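Local coordinates for protein YHR177W (Saccharomyces cerevisiae, PDB 4M8B) that probably acts as a transcription regulator, using its WOPR domain, the part present here, to bind DNA, at residues L81-Y86 with K120-L125. Numbering follows the deposited sequence.
Sequences LVYREY and KKTFSL. With EDO (1,2-ethanediol), chain D; nucleotides of chain A.
L81 and T122 exchange two backbone hydrogen bonds, as do Y83 and K120, and V82 lies between them across from K121 as a non-hydrogen-bonded antiparallel pair. The short segments 81-86 and 120-125 run at 155° to each other, their axes 4.7 Å apart at closest approach. T122 N reaches L81 O at 2.9 Å.

L81, Y83, K120 and T122 share the face turned to the DNA. Threonine's beta-branch suits a strand and offers both a hydroxyl and a methyl: OG1 stands 3.3 Å from L81 CB and, 3.9 Å from Y83 CE1, at the edge of the tyrosine ring in its plane. A chi1 of 62° sets that hydroxyl between the backbone N and the carbonyl carbon and leaves CG2 beside the ring, 4.1 Å from CE1. Leucine's branched end suits the deoxyribose: L81 CD1 packs on C2' of DT10 of chain A and lies 3.4 Å from O5' of DG11 of chain A, in van der Waals contact with the DNA backbone. Lysine serves twice, its bent aliphatic chain bringing K120 CE to 4.2 Å from Y83 CD1 while its ammonium, at most a weak cation-pi partner of that ring, forms a salt bridge with D67. On the other face, V82 CG2 packs on K121 CB, while K121 NZ hydrogen-bonds to I13 O.

A water beside T122 OG1 donates to O5' and OP2 of DT10 of chain A. Side chains from both strands of the WOPR domain thus meet the DNA backbone, T122 through water and L81 directly. These contacts are consistent with holding the DNA, though Y83 CE2 also lies 4.1 Å from C7, the thymine methyl of DT10 of chain A, which could favour that base.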
ATOM      1  N   LEU C  81       7.112  -2.874   1.920  1.00 27.18           N
ATOM      2  CA  LEU C  81       7.092  -4.240   1.420  1.00 23.90           C
ATOM      3  C   LEU C  81       6.386  -4.228   0.070  1.00 27.55           C
ATOM      4  O   LEU C  81       5.394  -3.522  -0.110  1.00 34.14           O
ATOM      5  CB  LEU C  81       6.381  -5.176   2.401  1.00 27.35           C
ATOM      6  CG  LEU C  81       7.179  -5.510   3.661  1.00 33.81           C
ATOM      7  CD1 LEU C  81       6.411  -6.452   4.577  1.00 22.16           C
ATOM      8  CD2 LEU C  81       8.520  -6.111   3.279  1.00 34.83           C
ATOM      9  N   VAL C  82       6.906  -4.990  -0.885  1.00 24.11           N
ATOM     10  CA  VAL C  82       6.323  -5.038  -2.220  1.00 24.64           C
ATOM     11  C   VAL C  82       5.942  -6.463  -2.614  1.00 27.90           C
ATOM     12  O   VAL C  82       6.658  -7.416  -2.306  1.00 30.31           O
ATOM     13  CB  VAL C  82       7.280  -4.449  -3.275  1.00 22.07           C
ATOM     14  CG1 VAL C  82       6.694  -4.599  -4.669  1.00 25.62           C
ATOM     15  CG2 VAL C  82       7.554  -2.991  -2.975  1.00 29.84           C
ATOM     16  N   TYR C  83       4.811  -6.602  -3.297  1.00 21.42           N
ATOM     17  CA  TYR C  83       4.341  -7.908  -3.738  1.00 21.04           C
ATOM     18  C   TYR C  83       3.893  -7.846  -5.197  1.00 29.91           C
ATOM     19  O   TYR C  83       3.450  -6.800  -5.672  1.00 28.08           O
ATOM     20  CB  TYR C  83       3.178  -8.375  -2.865  1.00 21.69           C
ATOM     21  CG  TYR C  83       3.438  -8.331  -1.375  1.00 18.33           C
ATOM     22  CD1 TYR C  83       3.348  -7.141  -0.670  1.00 18.52           C
ATOM     23  CD2 TYR C  83       3.743  -9.484  -0.669  1.00 12.13           C
ATOM     24  CE1 TYR C  83       3.569  -7.100   0.695  1.00 20.20           C
ATOM     25  CE2 TYR C  83       3.966  -9.450   0.696  1.00 11.98           C
ATOM     26  CZ  TYR C  83       3.877  -8.256   1.371  1.00 18.22           C
ATOM     27  OH  TYR C  83       4.099  -8.218   2.728  1.00 24.62           O
ATOM     28  N   ARG C  84       3.999  -8.967  -5.901  1.00 31.31           N
ATOM     29  CA  ARG C  84       3.619  -9.023  -7.308  1.00 26.49           C
ATOM     30  C   ARG C  84       2.516 -10.045  -7.550  1.00 29.93           C
ATOM     31  O   ARG C  84       2.586 -11.168  -7.056  1.00 36.32           O
ATOM     32  CB  ARG C  84       4.840  -9.343  -8.171  1.00 33.62           C
ATOM     33  CG  ARG C  84       5.985  -8.367  -7.972  1.00 40.79           C
ATOM     34  CD  ARG C  84       6.641  -8.016  -9.289  1.00 42.04           C
ATOM     35  NE  ARG C  84       7.514  -9.082  -9.761  1.00 57.14           N
ATOM     36  CZ  ARG C  84       7.814  -9.288 -11.038  1.00 57.90           C
ATOM     37  NH1 ARG C  84       7.299  -8.506 -11.977  1.00 55.16           N
ATOM     38  NH2 ARG C  84       8.621 -10.282 -11.373  1.00 58.82           N
ATOM     39  N   GLU C  85       1.493  -9.651  -8.302  1.00 30.05           N
ATOM     40  CA  GLU C  85       0.406 -10.567  -8.629  1.00 35.56           C
ATOM     41  C   GLU C  85       0.821 -11.515  -9.749  1.00 45.59           C
ATOM     42  O   GLU C  85       1.473 -11.104 -10.712  1.00 50.93           O
ATOM     43  CB  GLU C  85      -0.855  -9.809  -9.045  1.00 37.86           C
ATOM     44  CG  GLU C  85      -2.072 -10.713  -9.193  1.00 48.36           C
ATOM     45  CD  GLU C  85      -3.114 -10.160 -10.147  1.00 47.75           C
ATOM     46  OE1 GLU C  85      -2.848  -9.124 -10.788  1.00 53.45           O
ATOM     47  OE2 GLU C  85      -4.199 -10.769 -10.258  1.00 60.31           O
ATOM     48  N   TYR C  86       0.441 -12.784  -9.619  1.00 54.96           N
ATOM     49  CA  TYR C  86       0.752 -13.785 -10.633  1.00 54.04           C
ATOM     50  C   TYR C  86      -0.432 -14.710 -10.915  1.00 61.91           C
ATOM     51  O   TYR C  86      -1.203 -15.041 -10.014  1.00 58.08           O
ATOM     52  CB  TYR C  86       1.979 -14.608 -10.224  1.00 45.64           C
ATOM     53  CG  TYR C  86       1.767 -15.486  -9.010  1.00 50.39           C
ATOM     54  CD1 TYR C  86       1.211 -16.751  -9.132  1.00 53.88           C
ATOM     55  CD2 TYR C  86       2.136 -15.058  -7.745  1.00 56.67           C
ATOM     56  CE1 TYR C  86       1.019 -17.558  -8.027  1.00 59.87           C
ATOM     57  CE2 TYR C  86       1.949 -15.860  -6.634  1.00 53.20           C
ATOM     58  CZ  TYR C  86       1.390 -17.108  -6.782  1.00 54.40           C
ATOM     59  OH  TYR C  86       1.201 -17.910  -5.679  1.00 54.15           O
ATOM     60  N   LYS C 120       1.516  -4.347  -5.272  1.00 24.51           N
ATOM     61  CA  LYS C 120       1.050  -3.837  -3.988  1.00 18.35           C
ATOM     62  C   LYS C 120       2.237  -3.494  -3.099  1.00 22.08           C
ATOM     63  O   LYS C 120       3.193  -4.266  -3.005  1.00 33.31           O
ATOM     64  CB  LYS C 120       0.142  -4.860  -3.292  1.00 21.76           C
ATOM     65  CG  LYS C 120       0.029  -4.674  -1.783  1.00 22.98           C
ATOM     66  CD  LYS C 120      -1.055  -5.563  -1.178  1.00 20.34           C
ATOM     67  CE  LYS C 120      -0.779  -7.037  -1.418  1.00 30.06           C
ATOM     68  NZ  LYS C 120      -1.829  -7.903  -0.808  1.00 21.78           N
ATOM     69  N   LYS C 121       2.181  -2.331  -2.460  1.00 18.68           N
ATOM     70  CA  LYS C 121       3.197  -1.959  -1.482  1.00 28.22           C
ATOM     71  C   LYS C 121       2.534  -1.614  -0.154  1.00 26.24           C
ATOM     72  O   LYS C 121       1.455  -1.022  -0.127  1.00 28.82           O
ATOM     73  CB  LYS C 121       4.069  -0.808  -1.993  1.00 16.76           C
ATOM     74  CG  LYS C 121       3.363   0.525  -2.119  1.00 29.11           C
ATOM     75  CD  LYS C 121       4.130   1.451  -3.053  1.00 28.39           C
ATOM     76  CE  LYS C 121       5.599   1.503  -2.693  1.00 34.75           C
ATOM     77  NZ  LYS C 121       6.371   2.336  -3.658  1.00 46.92           N
ATOM     78  N   THR C 122       3.173  -2.003   0.944  1.00 19.70           N
ATOM     79  CA  THR C 122       2.573  -1.851   2.262  1.00 29.36           C
ATOM     80  C   THR C 122       3.513  -1.124   3.207  1.00 26.36           C
ATOM     81  O   THR C 122       4.729  -1.144   3.028  1.00 37.66           O
ATOM     82  CB  THR C 122       2.204  -3.220   2.880  1.00 38.68           C
ATOM     83  OG1 THR C 122       3.391  -4.002   3.058  1.00 37.17           O
ATOM     84  CG2 THR C 122       1.234  -3.973   1.981  1.00 24.24           C
ATOM     85  N   PHE C 123       2.935  -0.489   4.218  1.00 24.43           N
ATOM     86  CA  PHE C 123       3.699   0.238   5.217  1.00 26.49           C
ATOM     87  C   PHE C 123       2.927   0.236   6.527  1.00 27.40           C
ATOM     88  O   PHE C 123       1.708   0.407   6.535  1.00 32.57           O
ATOM     89  CB  PHE C 123       3.944   1.677   4.752  1.00 20.59           C
ATOM     90  CG  PHE C 123       4.786   2.487   5.696  1.00 18.01           C
ATOM     91  CD1 PHE C 123       4.216   3.116   6.792  1.00 26.23           C
ATOM     92  CD2 PHE C 123       6.147   2.625   5.485  1.00 30.87           C
ATOM     93  CE1 PHE C 123       4.989   3.862   7.663  1.00 31.01           C
ATOM     94  CE2 PHE C 123       6.929   3.370   6.352  1.00 22.35           C
ATOM     95  CZ  PHE C 123       6.349   3.990   7.443  1.00 26.07           C
ATOM     96  N   SER C 124       3.631   0.029   7.634  1.00 26.82           N
ATOM     97  CA  SER C 124       3.002   0.064   8.948  1.00 31.86           C
ATOM     98  C   SER C 124       3.634   1.142   9.817  1.00 28.69           C
ATOM     99  O   SER C 124       4.856   1.279   9.864  1.00 29.24           O
ATOM    100  CB  SER C 124       3.086  -1.300   9.638  1.00 28.97           C
ATOM    101  OG  SER C 124       4.431  -1.716   9.786  1.00 65.11           O
ATOM    102  N   LEU C 125       2.790   1.907  10.499  1.00 33.11           N
ATOM    103  CA  LEU C 125       3.254   2.985  11.358  1.00 23.00           C
ATOM    104  C   LEU C 125       2.648   2.864  12.747  1.00 36.82           C
ATOM    105  O   LEU C 125       1.426   2.864  12.903  1.00 45.74           O
ATOM    106  CB  LEU C 125       2.881   4.340  10.757  1.00 34.43           C
ATOM    107  CG  LEU C 125       3.150   5.562  11.637  1.00 36.02           C
ATOM    108  CD1 LEU C 125       4.641   5.841  11.722  1.00 40.56           C
ATOM    109  CD2 LEU C 125       2.401   6.781  11.121  1.00 34.78           C
TER
HETATM  110  C1  EDO D 301       0.953  -3.088   6.410  1.00 36.45           C
HETATM  111  O1  EDO D 301       0.887  -2.216   7.546  1.00 58.14           O
HETATM  112  C2  EDO D 301       0.356  -4.434   6.793  1.00 48.76           C
HETATM  113  O2  EDO D 301      -1.073  -4.358   6.733  1.00 44.03           O
ATOM    114  P    DG A  11       4.529  -5.523   8.664  1.00 32.03           P
ATOM    115  OP1  DG A  11       4.848  -5.225  10.075  1.00 28.07           O
ATOM    116  OP2  DG A  11       3.653  -4.592   7.918  1.00 44.47           O
ATOM    117  O5'  DG A  11       5.901  -5.676   7.859  1.00 33.76           O
ATOM    118  C5'  DG A  11       7.159  -5.797   8.533  1.00 40.92           C
ATOM    119  C4'  DG A  11       7.405  -7.195   9.082  1.00 44.89           C
ATOM    120  O4'  DG A  11       7.010  -8.194   8.119  1.00 39.48           O
ATOM    121  C3'  DG A  11       8.861  -7.538   9.359  1.00 49.63           C
ATOM    122  O3'  DG A  11       9.232  -7.098  10.659  1.00 40.65           O
ATOM    123  C2'  DG A  11       8.914  -9.060   9.211  1.00 36.70           C
ATOM    124  C1'  DG A  11       7.685  -9.407   8.380  1.00 27.12           C
ATOM    125  N9   DG A  11       7.937 -10.085   7.105  1.00 23.71           N
ATOM    126  C8   DG A  11       7.620  -9.630   5.847  1.00 34.46           C
ATOM    127  N7   DG A  11       7.947 -10.461   4.892  1.00 32.21           N
ATOM    128  C5   DG A  11       8.513 -11.539   5.556  1.00 25.22           C
ATOM    129  C6   DG A  11       9.052 -12.744   5.047  1.00 31.00           C
ATOM    130  O6   DG A  11       9.142 -13.117   3.866  1.00 21.97           O
ATOM    131  N1   DG A  11       9.521 -13.566   6.069  1.00 29.74           N
ATOM    132  C2   DG A  11       9.477 -13.262   7.410  1.00 35.86           C
ATOM    133  N2   DG A  11       9.980 -14.181   8.250  1.00 34.24           N
ATOM    134  N3   DG A  11       8.973 -12.136   7.899  1.00 34.18           N
ATOM    135  C4   DG A  11       8.512 -11.324   6.918  1.00 27.93           C
ATOM    136  P    DT A  10      -0.389  -7.685   4.855  1.00 29.16           P
ATOM    137  OP1  DT A  10      -1.234  -6.688   5.553  1.00 22.82           O
ATOM    138  OP2  DT A  10       0.004  -7.470   3.447  1.00 31.71           O
ATOM    139  O5'  DT A  10       0.931  -7.907   5.722  1.00 23.84           O
ATOM    140  C5'  DT A  10       0.791  -8.209   7.100  1.00 26.15           C
ATOM    141  C4'  DT A  10       2.130  -8.469   7.779  1.00 29.98           C
ATOM    142  O4'  DT A  10       2.614  -9.803   7.460  1.00 34.12           O
ATOM    143  C3'  DT A  10       3.281  -7.525   7.419  1.00 27.68           C
ATOM    144  O3'  DT A  10       3.872  -6.995   8.624  1.00 34.02           O
ATOM    145  C2'  DT A  10       4.235  -8.446   6.657  1.00 28.84           C
ATOM    146  C1'  DT A  10       4.022  -9.741   7.422  1.00 29.22           C
ATOM    147  N1   DT A  10       4.580 -11.006   6.826  1.00 26.96           N
ATOM    148  C2   DT A  10       5.152 -11.961   7.657  1.00 45.23           C
ATOM    149  O2   DT A  10       5.248 -11.852   8.871  1.00 51.35           O
ATOM    150  N3   DT A  10       5.621 -13.079   7.012  1.00 24.28           N
ATOM    151  C4   DT A  10       5.578 -13.338   5.653  1.00 33.64           C
ATOM    152  O4   DT A  10       6.032 -14.380   5.183  1.00 20.79           O
ATOM    153  C5   DT A  10       4.967 -12.300   4.847  1.00 24.93           C
ATOM    154  C7   DT A  10       4.858 -12.452   3.357  1.00 35.61           C
ATOM    155  C6   DT A  10       4.504 -11.202   5.462  1.00 11.22           C
TER
HETATM  156  O   HOH W   1       2.667  -6.507   3.697  1.00 21.75           O